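Long-range contacts in IclR transcriptional regulator (Thermotoga maritima, PDB 1MKM), which probably binds DNA through a winged helix-turn-helix domain and acts as a transcriptional repressor, with a zinc ion bound in its C-terminal domain: residues P21-V26 and K56-Y61; F78-I83 and V110-V115; R184-D189 and M198-P203. One frame throughout, in Å; residues are numbered along the deposited sequence.

Interaction 1. Residues P21-V26 and K56-Y61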
ATOM      1  N   PRO B  21     -17.919  -3.210  -5.767  1.00 71.20           N
ATOM      2  CA  PRO B  21     -16.746  -2.903  -4.946  1.00 68.73           C
ATOM      3  C   PRO B  21     -16.369  -4.173  -4.187  1.00 74.51           C
ATOM      4  O   PRO B  21     -17.196  -4.740  -3.474  1.00 83.70           O
ATOM      5  CB  PRO B  21     -17.261  -1.812  -4.014  1.00 74.94           C
ATOM      6  CG  PRO B  21     -18.298  -1.118  -4.849  1.00 83.02           C
ATOM      7  CD  PRO B  21     -19.027  -2.287  -5.465  1.00 75.48           C
ATOM      8  N   GLY B  22     -15.132  -4.629  -4.335  1.00 70.64           N
ATOM      9  CA  GLY B  22     -14.733  -5.846  -3.647  1.00 73.15           C
ATOM     10  C   GLY B  22     -14.894  -7.083  -4.523  1.00 66.25           C
ATOM     11  O   GLY B  22     -14.612  -7.031  -5.723  1.00 65.15           O
ATOM     12  N   ASP B  23     -15.338  -8.196  -3.938  1.00 62.27           N
ATOM     13  CA  ASP B  23     -15.511  -9.438  -4.705  1.00 68.77           C
ATOM     14  C   ASP B  23     -16.862 -10.124  -4.497  1.00 63.34           C
ATOM     15  O   ASP B  23     -17.720  -9.616  -3.774  1.00 65.08           O
ATOM     16  CB  ASP B  23     -14.392 -10.417  -4.369  1.00 65.09           C
ATOM     17  CG  ASP B  23     -14.357 -10.757  -2.911  1.00 68.04           C
ATOM     18  OD1 ASP B  23     -13.326 -11.295  -2.456  1.00 54.97           O
ATOM     19  OD2 ASP B  23     -15.369 -10.482  -2.227  1.00 65.82           O
ATOM     20  N   VAL B  24     -17.035 -11.287  -5.123  1.00 60.42           N
ATOM     21  CA  VAL B  24     -18.294 -12.020  -5.026  1.00 60.01           C
ATOM     22  C   VAL B  24     -18.111 -13.547  -5.112  1.00 58.53           C
ATOM     23  O   VAL B  24     -17.300 -14.042  -5.892  1.00 60.50           O
ATOM     24  CB  VAL B  24     -19.260 -11.566  -6.159  1.00 52.11           C
ATOM     25  CG1 VAL B  24     -18.808 -12.140  -7.479  1.00 43.34           C
ATOM     26  CG2 VAL B  24     -20.683 -11.980  -5.849  1.00 54.58           C
ATOM     27  N   SER B  25     -18.890 -14.282  -4.322  1.00 66.98           N
ATOM     28  CA  SER B  25     -18.832 -15.748  -4.294  1.00 66.00           C
ATOM     29  C   SER B  25     -19.862 -16.341  -5.235  1.00 64.61           C
ATOM     30  O   SER B  25     -20.855 -15.690  -5.555  1.00 71.69           O
ATOM     31  CB  SER B  25     -19.140 -16.265  -2.895  1.00 65.88           C
ATOM     32  OG  SER B  25     -20.496 -16.003  -2.564  1.00 57.69           O
ATOM     33  N   VAL B  26     -19.633 -17.579  -5.666  1.00 61.64           N
ATOM     34  CA  VAL B  26     -20.576 -18.249  -6.553  1.00 65.77           C
ATOM     35  C   VAL B  26     -21.938 -18.203  -5.878  1.00 63.05           C
ATOM     36  O   VAL B  26     -22.959 -17.940  -6.515  1.00 62.12           O
ATOM     37  CB  VAL B  26     -20.200 -19.733  -6.785  1.00 78.18           C
ATOM     38  CG1 VAL B  26     -18.801 -19.837  -7.346  1.00 92.74           C
ATOM     39  CG2 VAL B  26     -20.295 -20.509  -5.485  1.00 81.84           C
ATOM     40  N   LYS B  56     -10.288 -16.137  -6.690  1.00 50.67           N
ATOM     41  CA  LYS B  56      -9.381 -16.083  -5.550  1.00 62.14           C
ATOM     42  C   LYS B  56      -9.149 -17.441  -4.897  1.00 69.40           C
ATOM     43  O   LYS B  56      -9.921 -18.391  -5.093  1.00 64.66           O
ATOM     44  CB  LYS B  56      -9.935 -15.132  -4.482  1.00 65.44           C
ATOM     45  CG  LYS B  56     -10.140 -13.690  -4.918  1.00 60.31           C
ATOM     46  CD  LYS B  56     -10.669 -12.858  -3.751  1.00 63.96           C
ATOM     47  CE  LYS B  56     -10.728 -11.376  -4.095  1.00 70.09           C
ATOM     48  NZ  LYS B  56     -10.977 -10.514  -2.903  1.00 68.05           N
ATOM     49  N   LYS B  57      -8.084 -17.519  -4.101  1.00 76.96           N
ATOM     50  CA  LYS B  57      -7.754 -18.748  -3.398  1.00 74.62           C
ATOM     51  C   LYS B  57      -8.962 -19.083  -2.531  1.00 70.17           C
ATOM     52  O   LYS B  57      -9.304 -20.249  -2.348  1.00 65.67           O
ATOM     53  CB  LYS B  57      -6.504 -18.556  -2.537  1.00 73.31           C
ATOM     54  CG  LYS B  57      -5.553 -19.745  -2.589  1.00 81.38           C
ATOM     55  CD  LYS B  57      -4.218 -19.466  -1.900  1.00 83.31           C
ATOM     56  CE  LYS B  57      -4.359 -19.404  -0.385  1.00 83.14           C
ATOM     57  NZ  LYS B  57      -4.858 -20.685   0.186  1.00 86.90           N
ATOM     58  N   ASP B  58      -9.619 -18.047  -2.018  1.00 61.96           N
ATOM     59  CA  ASP B  58     -10.806 -18.225  -1.189  1.00 64.66           C
ATOM     60  C   ASP B  58     -12.061 -18.478  -2.023  1.00 58.77           C
ATOM     61  O   ASP B  58     -13.178 -18.392  -1.514  1.00 51.89           O
ATOM     62  CB  ASP B  58     -11.011 -16.999  -0.300  1.00 75.98           C
ATOM     63  CG  ASP B  58     -10.679 -15.708  -1.011  1.00 91.94           C
ATOM     64  OD1 ASP B  58      -9.483 -15.482  -1.301  1.00 94.27           O
ATOM     65  OD2 ASP B  58     -11.613 -14.923  -1.281  1.00 96.43           O
ATOM     66  N   LYS B  59     -11.862 -18.791  -3.299  1.00 56.15           N
ATOM     67  CA  LYS B  59     -12.958 -19.056  -4.225  1.00 63.69           C
ATOM     68  C   LYS B  59     -13.933 -17.895  -4.501  1.00 64.40           C
ATOM     69  O   LYS B  59     -14.969 -18.085  -5.150  1.00 61.95           O
ATOM     70  CB  LYS B  59     -13.728 -20.301  -3.777  1.00 67.87           C
ATOM     71  CG  LYS B  59     -12.995 -21.603  -4.094  1.00 71.41           C
ATOM     72  CD  LYS B  59     -13.894 -22.818  -3.920  1.00 82.82           C
ATOM     73  CE  LYS B  59     -13.222 -24.081  -4.439  1.00 88.10           C
ATOM     74  NZ  LYS B  59     -14.085 -25.287  -4.297  1.00 73.41           N
ATOM     75  N   ARG B  60     -13.594 -16.701  -4.014  1.00 66.61           N
ATOM     76  CA  ARG B  60     -14.404 -15.505  -4.245  1.00 65.68           C
ATOM     77  C   ARG B  60     -13.919 -14.946  -5.584  1.00 63.11           C
ATOM     78  O   ARG B  60     -12.776 -15.189  -5.981  1.00 57.97           O
ATOM     79  CB  ARG B  60     -14.183 -14.477  -3.137  1.00 68.17           C
ATOM     80  CG  ARG B  60     -14.412 -15.019  -1.742  1.00 78.59           C
ATOM     81  CD  ARG B  60     -15.870 -15.022  -1.374  1.00 68.08           C
ATOM     82  NE  ARG B  60     -16.362 -13.662  -1.218  1.00 69.70           N
ATOM     83  CZ  ARG B  60     -17.571 -13.361  -0.760  1.00 71.53           C
ATOM     84  NH1 ARG B  60     -18.406 -14.333  -0.410  1.00 73.83           N
ATOM     85  NH2 ARG B  60     -17.943 -12.092  -0.651  1.00 63.43           N
ATOM     86  N   TYR B  61     -14.775 -14.182  -6.260  1.00 54.90           N
ATOM     87  CA  TYR B  61     -14.458 -13.642  -7.580  1.00 50.95           C
ATOM     88  C   TYR B  61     -14.143 -12.146  -7.715  1.00 53.52           C
ATOM     89  O   TYR B  61     -14.777 -11.291  -7.105  1.00 42.54           O
ATOM     90  CB  TYR B  61     -15.591 -13.971  -8.550  1.00 54.87           C
ATOM     91  CG  TYR B  61     -15.757 -15.442  -8.870  1.00 49.57           C
ATOM     92  CD1 TYR B  61     -16.558 -16.269  -8.078  1.00 47.84           C
ATOM     93  CD2 TYR B  61     -15.142 -15.996  -9.989  1.00 47.51           C
ATOM     94  CE1 TYR B  61     -16.745 -17.617  -8.405  1.00 53.36           C
ATOM     95  CE2 TYR B  61     -15.321 -17.336 -10.325  1.00 53.21           C
ATOM     96  CZ  TYR B  61     -16.124 -18.136  -9.534  1.00 42.37           C
ATOM     97  OH  TYR B  61     -16.323 -19.440  -9.899  1.00 58.11           O
TER

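Interaction 2. Residues F78-I83 and V110-V115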
ATOM      1  N   PHE B  78      -8.089   4.223 -32.580  1.00 47.62           N
ATOM      2  CA  PHE B  78      -8.132   5.667 -32.826  1.00 60.38           C
ATOM      3  C   PHE B  78      -6.736   6.306 -32.894  1.00 54.86           C
ATOM      4  O   PHE B  78      -6.229   6.831 -31.897  1.00 49.67           O
ATOM      5  CB  PHE B  78      -8.956   6.353 -31.731  1.00 54.60           C
ATOM      6  CG  PHE B  78     -10.303   5.726 -31.506  1.00 66.25           C
ATOM      7  CD1 PHE B  78     -10.684   5.300 -30.230  1.00 70.21           C
ATOM      8  CD2 PHE B  78     -11.196   5.564 -32.562  1.00 64.31           C
ATOM      9  CE1 PHE B  78     -11.937   4.719 -30.011  1.00 73.66           C
ATOM     10  CE2 PHE B  78     -12.453   4.984 -32.357  1.00 72.82           C
ATOM     11  CZ  PHE B  78     -12.825   4.561 -31.079  1.00 73.31           C
ATOM     12  N   ASN B  79      -6.140   6.261 -34.084  1.00 54.82           N
ATOM     13  CA  ASN B  79      -4.807   6.799 -34.335  1.00 58.93           C
ATOM     14  C   ASN B  79      -4.565   8.128 -33.620  1.00 55.37           C
ATOM     15  O   ASN B  79      -3.465   8.392 -33.123  1.00 65.36           O
ATOM     16  CB  ASN B  79      -4.601   6.950 -35.847  1.00 62.19           C
ATOM     17  CG  ASN B  79      -5.477   8.030 -36.452  1.00 76.20           C
ATOM     18  OD1 ASN B  79      -6.528   8.372 -35.908  1.00 83.94           O
ATOM     19  ND2 ASN B  79      -5.052   8.568 -37.593  1.00 75.50           N
ATOM     20  N   ILE B  80      -5.599   8.955 -33.555  1.00 52.07           N
ATOM     21  CA  ILE B  80      -5.511  10.249 -32.894  1.00 53.83           C
ATOM     22  C   ILE B  80      -4.974  10.112 -31.462  1.00 58.89           C
ATOM     23  O   ILE B  80      -4.178  10.931 -30.999  1.00 59.23           O
ATOM     24  CB  ILE B  80      -6.904  10.929 -32.832  1.00 49.57           C
ATOM     25  CG1 ILE B  80      -6.762  12.374 -32.349  1.00 53.90           C
ATOM     26  CG2 ILE B  80      -7.815  10.177 -31.849  1.00 47.30           C
ATOM     27  CD1 ILE B  80      -8.081  13.079 -32.171  1.00 44.42           C
ATOM     28  N   ARG B  81      -5.412   9.074 -30.764  1.00 59.67           N
ATOM     29  CA  ARG B  81      -5.002   8.856 -29.384  1.00 57.56           C
ATOM     30  C   ARG B  81      -3.482   8.877 -29.210  1.00 63.95           C
ATOM     31  O   ARG B  81      -2.950   9.595 -28.357  1.00 66.20           O
ATOM     32  CB  ARG B  81      -5.582   7.531 -28.869  1.00 36.77           C
ATOM     33  CG  ARG B  81      -5.328   7.300 -27.397  1.00 47.26           C
ATOM     34  CD  ARG B  81      -5.847   5.970 -26.943  1.00 40.11           C
ATOM     35  NE  ARG B  81      -5.203   5.565 -25.704  1.00 47.59           N
ATOM     36  CZ  ARG B  81      -5.458   6.097 -24.511  1.00 49.76           C
ATOM     37  NH1 ARG B  81      -6.355   7.067 -24.380  1.00 47.39           N
ATOM     38  NH2 ARG B  81      -4.814   5.657 -23.441  1.00 55.05           N
ATOM     39  N   ASP B  82      -2.781   8.093 -30.020  1.00 71.27           N
ATOM     40  CA  ASP B  82      -1.324   8.037 -29.942  1.00 72.70           C
ATOM     41  C   ASP B  82      -0.685   9.295 -30.509  1.00 65.63           C
ATOM     42  O   ASP B  82       0.426   9.667 -30.132  1.00 62.74           O
ATOM     43  CB  ASP B  82      -0.809   6.803 -30.686  1.00 74.78           C
ATOM     44  CG  ASP B  82      -0.849   5.562 -29.830  1.00 78.82           C
ATOM     45  OD1 ASP B  82       0.163   5.273 -29.159  1.00 82.43           O
ATOM     46  OD2 ASP B  82      -1.898   4.887 -29.813  1.00 95.29           O
ATOM     47  N   ILE B  83      -1.393   9.943 -31.423  1.00 60.82           N
ATOM     48  CA  ILE B  83      -0.907  11.166 -32.037  1.00 56.66           C
ATOM     49  C   ILE B  83      -0.978  12.322 -31.041  1.00 64.29           C
ATOM     50  O   ILE B  83      -0.215  13.288 -31.130  1.00 67.85           O
ATOM     51  CB  ILE B  83      -1.758  11.515 -33.265  1.00 52.97           C
ATOM     52  CG1 ILE B  83      -1.279  10.720 -34.471  1.00 51.49           C
ATOM     53  CG2 ILE B  83      -1.706  13.001 -33.562  1.00 61.80           C
ATOM     54  CD1 ILE B  83      -2.025  11.073 -35.724  1.00 49.95           C
ATOM     55  N   VAL B 110     -17.038  10.973 -26.995  1.00 54.42           N
ATOM     56  CA  VAL B 110     -16.557   9.904 -26.129  1.00 58.49           C
ATOM     57  C   VAL B 110     -15.167  10.227 -25.587  1.00 48.00           C
ATOM     58  O   VAL B 110     -14.282  10.664 -26.320  1.00 56.82           O
ATOM     59  CB  VAL B 110     -16.441   8.539 -26.858  1.00 43.01           C
ATOM     60  CG1 VAL B 110     -16.174   7.470 -25.827  1.00 40.11           C
ATOM     61  CG2 VAL B 110     -17.685   8.227 -27.653  1.00 51.09           C
ATOM     62  N   TYR B 111     -14.973  10.008 -24.300  1.00 44.38           N
ATOM     63  CA  TYR B 111     -13.666  10.252 -23.712  1.00 42.67           C
ATOM     64  C   TYR B 111     -12.707   9.169 -24.206  1.00 51.31           C
ATOM     65  O   TYR B 111     -12.887   7.983 -23.927  1.00 58.18           O
ATOM     66  CB  TYR B 111     -13.779  10.225 -22.203  1.00 42.64           C
ATOM     67  CG  TYR B 111     -14.368  11.486 -21.635  1.00 36.56           C
ATOM     68  CD1 TYR B 111     -15.414  11.437 -20.724  1.00 39.81           C
ATOM     69  CD2 TYR B 111     -13.856  12.739 -21.989  1.00 46.28           C
ATOM     70  CE1 TYR B 111     -15.933  12.608 -20.168  1.00 43.12           C
ATOM     71  CE2 TYR B 111     -14.372  13.905 -21.448  1.00 34.95           C
ATOM     72  CZ  TYR B 111     -15.408  13.830 -20.543  1.00 35.81           C
ATOM     73  OH  TYR B 111     -15.942  14.981 -20.022  1.00 48.52           O
ATOM     74  N   ILE B 112     -11.701   9.571 -24.968  1.00 54.18           N
ATOM     75  CA  ILE B 112     -10.762   8.606 -25.501  1.00 56.88           C
ATOM     76  C   ILE B 112      -9.378   8.708 -24.889  1.00 45.46           C
ATOM     77  O   ILE B 112      -8.496   7.917 -25.210  1.00 54.23           O
ATOM     78  CB  ILE B 112     -10.685   8.715 -27.041  1.00 62.27           C
ATOM     79  CG1 ILE B 112     -10.633  10.189 -27.460  1.00 55.82           C
ATOM     80  CG2 ILE B 112     -11.898   8.019 -27.665  1.00 43.85           C
ATOM     81  CD1 ILE B 112     -10.327  10.396 -28.918  1.00 51.30           C
ATOM     82  N   ASP B 113      -9.193   9.685 -24.009  1.00 44.75           N
ATOM     83  CA  ASP B 113      -7.932   9.871 -23.296  1.00 33.91           C
ATOM     84  C   ASP B 113      -8.107  10.938 -22.218  1.00 41.23           C
ATOM     85  O   ASP B 113      -8.894  11.872 -22.372  1.00 47.74           O
ATOM     86  CB  ASP B 113      -6.808  10.292 -24.245  1.00 57.11           C
ATOM     87  CG  ASP B 113      -5.423   9.955 -23.696  1.00 56.57           C
ATOM     88  OD1 ASP B 113      -5.249   9.934 -22.463  1.00 50.52           O
ATOM     89  OD2 ASP B 113      -4.499   9.713 -24.499  1.00 67.80           O
ATOM     90  N   LYS B 114      -7.384  10.794 -21.118  1.00 39.72           N
ATOM     91  CA  LYS B 114      -7.476  11.767 -20.045  1.00 37.05           C
ATOM     92  C   LYS B 114      -6.199  11.760 -19.212  1.00 39.37           C
ATOM     93  O   LYS B 114      -5.704  10.699 -18.809  1.00 42.79           O
ATOM     94  CB  LYS B 114      -8.700  11.463 -19.152  1.00 25.38           C
ATOM     95  CG  LYS B 114      -8.866  12.377 -17.936  1.00 23.14           C
ATOM     96  CD  LYS B 114      -9.792  11.738 -16.904  1.00 26.97           C
ATOM     97  CE  LYS B 114     -10.177  12.713 -15.803  1.00 32.38           C
ATOM     98  NZ  LYS B 114     -11.039  12.087 -14.755  1.00 31.18           N
ATOM     99  N   VAL B 115      -5.646  12.945 -18.979  1.00 46.28           N
ATOM    100  CA  VAL B 115      -4.450  13.068 -18.149  1.00 38.88           C
ATOM    101  C   VAL B 115      -4.874  13.757 -16.864  1.00 38.47           C
ATOM    102  O   VAL B 115      -5.244  14.928 -16.890  1.00 41.22           O
ATOM    103  CB  VAL B 115      -3.361  13.953 -18.783  1.00 29.68           C
ATOM    104  CG1 VAL B 115      -2.278  14.252 -17.735  1.00 36.55           C
ATOM    105  CG2 VAL B 115      -2.758  13.284 -19.981  1.00 31.29           C
TER
HETATM  106  O   HOH W   1      -4.529  10.985 -26.665  1.00 55.58           O

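Interaction 3. Residues R184-D189 and M198-P203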
ATOM      1  N   ARG B 184     -13.514  33.391 -31.339  1.00 90.29           N
ATOM      2  CA  ARG B 184     -12.343  33.203 -30.493  1.00 87.54           C
ATOM      3  C   ARG B 184     -11.462  32.076 -31.014  1.00 86.33           C
ATOM      4  O   ARG B 184     -10.232  32.197 -31.052  1.00 78.63           O
ATOM      5  CB  ARG B 184     -12.768  32.898 -29.056  1.00 91.65           C
ATOM      6  CG  ARG B 184     -13.543  34.019 -28.382  1.00 97.15           C
ATOM      7  CD  ARG B 184     -13.673  33.779 -26.883  1.00 96.74           C
ATOM      8  NE  ARG B 184     -14.329  32.512 -26.585  1.00101.57           N
ATOM      9  CZ  ARG B 184     -15.560  32.200 -26.976  1.00107.69           C
ATOM     10  NH1 ARG B 184     -16.272  33.067 -27.684  1.00107.91           N
ATOM     11  NH2 ARG B 184     -16.082  31.020 -26.659  1.00114.13           N
ATOM     12  N   GLY B 185     -12.105  30.987 -31.427  1.00 84.07           N
ATOM     13  CA  GLY B 185     -11.385  29.832 -31.929  1.00 77.56           C
ATOM     14  C   GLY B 185     -11.374  28.733 -30.880  1.00 76.18           C
ATOM     15  O   GLY B 185     -10.675  27.735 -31.026  1.00 77.06           O
ATOM     16  N   TYR B 186     -12.145  28.928 -29.813  1.00 60.22           N
ATOM     17  CA  TYR B 186     -12.248  27.961 -28.724  1.00 67.99           C
ATOM     18  C   TYR B 186     -13.531  28.197 -27.932  1.00 69.01           C
ATOM     19  O   TYR B 186     -14.231  29.183 -28.161  1.00 69.99           O
ATOM     20  CB  TYR B 186     -11.047  28.074 -27.777  1.00 55.24           C
ATOM     21  CG  TYR B 186     -10.888  29.436 -27.141  1.00 69.08           C
ATOM     22  CD1 TYR B 186     -10.103  30.424 -27.746  1.00 75.75           C
ATOM     23  CD2 TYR B 186     -11.536  29.748 -25.946  1.00 70.10           C
ATOM     24  CE1 TYR B 186      -9.965  31.687 -27.176  1.00 77.15           C
ATOM     25  CE2 TYR B 186     -11.409  31.006 -25.367  1.00 78.18           C
ATOM     26  CZ  TYR B 186     -10.620  31.970 -25.988  1.00 82.43           C
ATOM     27  OH  TYR B 186     -10.486  33.212 -25.419  1.00 71.05           O
ATOM     28  N   ALA B 187     -13.832  27.301 -26.995  1.00 70.11           N
ATOM     29  CA  ALA B 187     -15.032  27.433 -26.179  1.00 64.67           C
ATOM     30  C   ALA B 187     -14.730  27.509 -24.695  1.00 70.76           C
ATOM     31  O   ALA B 187     -13.591  27.311 -24.267  1.00 80.02           O
ATOM     32  CB  ALA B 187     -15.963  26.281 -26.438  1.00 72.78           C
ATOM     33  N   VAL B 188     -15.767  27.799 -23.917  1.00 63.01           N
ATOM     34  CA  VAL B 188     -15.648  27.896 -22.473  1.00 56.99           C
ATOM     35  C   VAL B 188     -16.910  27.335 -21.838  1.00 66.44           C
ATOM     36  O   VAL B 188     -18.018  27.640 -22.281  1.00 68.61           O
ATOM     37  CB  VAL B 188     -15.484  29.357 -22.014  1.00 60.32           C
ATOM     38  CG1 VAL B 188     -15.520  29.434 -20.503  1.00 48.18           C
ATOM     39  CG2 VAL B 188     -14.177  29.939 -22.553  1.00 64.10           C
ATOM     40  N   ASP B 189     -16.742  26.508 -20.808  1.00 67.96           N
ATOM     41  CA  ASP B 189     -17.877  25.924 -20.111  1.00 67.95           C
ATOM     42  C   ASP B 189     -18.031  26.564 -18.745  1.00 73.47           C
ATOM     43  O   ASP B 189     -17.460  26.098 -17.760  1.00 74.55           O
ATOM     44  CB  ASP B 189     -17.708  24.409 -19.948  1.00 65.78           C
ATOM     45  CG  ASP B 189     -18.661  23.829 -18.908  1.00 66.85           C
ATOM     46  OD1 ASP B 189     -19.735  24.427 -18.718  1.00 71.64           O
ATOM     47  OD2 ASP B 189     -18.359  22.786 -18.286  1.00 53.96           O
ATOM     48  N   MET B 198     -15.294  24.241 -14.651  1.00 50.16           N
ATOM     49  CA  MET B 198     -15.292  25.069 -15.855  1.00 50.05           C
ATOM     50  C   MET B 198     -14.228  24.473 -16.770  1.00 44.58           C
ATOM     51  O   MET B 198     -13.317  23.809 -16.294  1.00 49.89           O
ATOM     52  CB  MET B 198     -14.944  26.525 -15.530  1.00 57.35           C
ATOM     53  CG  MET B 198     -16.066  27.290 -14.850  1.00 59.36           C
ATOM     54  SD  MET B 198     -15.585  28.951 -14.338  1.00 65.80           S
ATOM     55  CE  MET B 198     -14.997  29.628 -15.885  1.00 47.94           C
ATOM     56  N   CYS B 199     -14.330  24.708 -18.072  1.00 54.40           N
ATOM     57  CA  CYS B 199     -13.360  24.148 -19.007  1.00 52.17           C
ATOM     58  C   CYS B 199     -13.052  25.108 -20.148  1.00 59.56           C
ATOM     59  O   CYS B 199     -13.720  26.120 -20.319  1.00 61.59           O
ATOM     60  CB  CYS B 199     -13.910  22.851 -19.612  1.00 50.08           C
ATOM     61  SG  CYS B 199     -14.773  21.764 -18.447  1.00 58.22           S
ATOM     62  N   VAL B 200     -12.028  24.778 -20.921  1.00 56.25           N
ATOM     63  CA  VAL B 200     -11.658  25.557 -22.087  1.00 57.99           C
ATOM     64  C   VAL B 200     -11.340  24.509 -23.147  1.00 55.21           C
ATOM     65  O   VAL B 200     -10.591  23.571 -22.881  1.00 51.10           O
ATOM     66  CB  VAL B 200     -10.413  26.445 -21.833  1.00 53.43           C
ATOM     67  CG1 VAL B 200      -9.928  27.029 -23.144  1.00 44.80           C
ATOM     68  CG2 VAL B 200     -10.761  27.567 -20.870  1.00 45.97           C
ATOM     69  N   GLY B 201     -11.917  24.651 -24.336  1.00 62.54           N
ATOM     70  CA  GLY B 201     -11.679  23.664 -25.368  1.00 56.01           C
ATOM     71  C   GLY B 201     -11.431  24.204 -26.760  1.00 73.65           C
ATOM     72  O   GLY B 201     -11.881  25.294 -27.109  1.00 68.69           O
ATOM     73  N   VAL B 202     -10.721  23.404 -27.552  1.00 80.09           N
ATOM     74  CA  VAL B 202     -10.360  23.720 -28.931  1.00 82.40           C
ATOM     75  C   VAL B 202     -10.555  22.442 -29.762  1.00 85.01           C
ATOM     76  O   VAL B 202     -10.382  21.336 -29.248  1.00 88.92           O
ATOM     77  CB  VAL B 202      -8.878  24.157 -29.011  1.00 78.04           C
ATOM     78  CG1 VAL B 202      -8.488  24.468 -30.440  1.00 87.32           C
ATOM     79  CG2 VAL B 202      -8.649  25.360 -28.126  1.00 79.63           C
ATOM     80  N   PRO B 203     -10.926  22.575 -31.050  1.00 82.56           N
ATOM     81  CA  PRO B 203     -11.138  21.407 -31.920  1.00 80.67           C
ATOM     82  C   PRO B 203      -9.867  20.794 -32.502  1.00 74.48           C
ATOM     83  O   PRO B 203      -8.770  21.320 -32.339  1.00 84.22           O
ATOM     84  CB  PRO B 203     -12.039  21.951 -33.030  1.00 74.73           C
ATOM     85  CG  PRO B 203     -12.667  23.164 -32.432  1.00 84.12           C
ATOM     86  CD  PRO B 203     -11.529  23.769 -31.659  1.00 83.66           C
TER

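Interaction 1. Residues P21-V26 and K56-Y61
Val26 and Val24 pack against Tyr61 on the buried side of this contact, while Asp23, Lys56 and Arg60 meet on the more open side. Val26 CG1 comes up to the edge of the tyrosine ring, nearly in its plane, at a tight 3.2 Å from Tyr61 CE1. Val24 CG1 lies against the root of the same side chain, 3.9 Å from Tyr61 CB. Helix 37-50 adds Met44 and Glu48 to the surroundings of the ring. Tyr61 N gives its hydrogen to Val24 O (2.6 Å), forming an antiparallel bridge that joins the loop after helix 6-19 to the two-stranded wing of the winged helix-turn-helix domain. Ser25, at the N-cap of helix 26-32, bonds Glu28 N through OG. On the more open side the polar links are uneven: Lys56 is held closely, Arg60 only weakly. Lys56 NZ, ending an extended chain, forms a salt bridge to Asp23 OD1 at 2.5 Å, coming from above the carboxylate plane. Asp23 OD2 receives two weak bonds, from Arg60 NE (3.5 Å) and Arg60 NH2 (3.4 Å), with the two flat groups 70° apart. Ser25 N sits over the centre of the guanidinium, whose NH1 turns to Glu28 in a salt bridge.

Interaction 2. Residues F78-I83 and V110-V115
Extended from CG to NE, with chi1 at -174°, the Arg81 side chain leaves helix 79-93 and carries its guanidinium across to the carbonyl of Ile112 and the carboxylate of Asp113. Asp113 in turn holds CG opposite its own backbone N (chi1 -157°), which brings the carboxylate up against the same group. Arg81 NH1 donates to Ile112 O, which lies near the guanidinium plane; the modelled separation is so short, and the bond so bent, that its exact geometry is doubtful. Asp113 OD2 approaches instead over one face, 3.2 Å from Arg81 NH1, so the salt bridge is one of charge without an N-H directed at the oxygen. That oxygen has other partners: His85 ND1 bonds it, and a water donates both to Asp113 OD2 (2.5 Å) and to Arg81 O (2.7 Å), tying the helix backbone to the strand. Beside this polar cluster Ile112 makes the apolar part of the contact with two branches. Its CG2 meets Phe78 CD1 at 3.9 Å, oblique to the ring, and its CD1 reaches Ile80 CG2 at 3.9 Å, the two isoleucines crossing at about a right angle. Leu103 of the neighbouring strand lies against both Phe78 and Ile112. The axes of the short segments 79-83 and 110-115 run 16° from parallel and come within 8.8 Å. On the strand, a classic beta bulge sets Ile112 and Asp113 both opposite Leu101, with both side chains turned toward the helix that packs on the sheet of this GAF-like domain.

Interaction 3. Residues R184-D189 and M198-P203
The Tyr186 ring has Arg184 CB over one face, 3.6 Å above its plane and displaced toward the rim, while Val200 CG1 approaches the ring obliquely, 4.2 Å from Tyr186 CD2. The Arg184 guanidinium meets Tyr186 CE2 at its own edge. Just beyond, strand 187-190 pairs with strand 197-205 as an antiparallel beta hairpin in which 187-190 is an edge strand, within this chain, of the six-stranded sheet of the GAF-like domain. Gly185, with its positive phi, ends helix 171-184 and turns the chain into this strand. Tyr186 CB rests 3.6 Å from Val202 CG2, extending the apolar row begun by Val188 and Val200, which sit on one face as a non-hydrogen-bonded pair; Leu236 and Ser233 of helix 226-246 cover Val200 there. Ala187 and Gly201 form a hydrogen-bonded pair: Ala187 N reaches Gly201 O at 2.8 Å in the carbonyl plane, and the return bond from Gly201 N to Ala187 O, 3.1 Å, comes in from above the plane of the Ala187 carbonyl. Val200 CA adds a C-H...O contact to Ala187 O. The pairing slackens toward Asp189 and Cys199, where Cys199 N gives Asp189 O only a weak bond. Both residues, whose side chains share the face of Ala187, belong to the zinc site, and helix 137-143 brings Ala137 against the cysteine. Asp189 OD1 accepts bonds from the backbone N atoms of Glu192 and Asn193, while Asp189 OD2 lies 3.7 Å from Cys199 SG, the cysteine side chain being about 3 Å from the zinc ion.

From the N terminus, interaction 1 comes first, joining the loop after helix 6-19 to the wing turn and so closing a loop that contains helices 26-32 and 37-50. The chain then passes through helix 66-75 into the C-terminal domain, where interaction 2 sets the start of helix 79-93 against strand 108-115, closing a loop that holds the rest of that helix and strand 98-105. Interaction 3 closes the hairpin between strands 187-190 and 197-205. The three are in series; none nests in or crosses another. Interactions 2 and 3 reach the same six-stranded sheet, with centres about 18 Å apart. Interaction 1 stands about 45 Å from interaction 3, centre to centre, on the opposite side of the chain's centre.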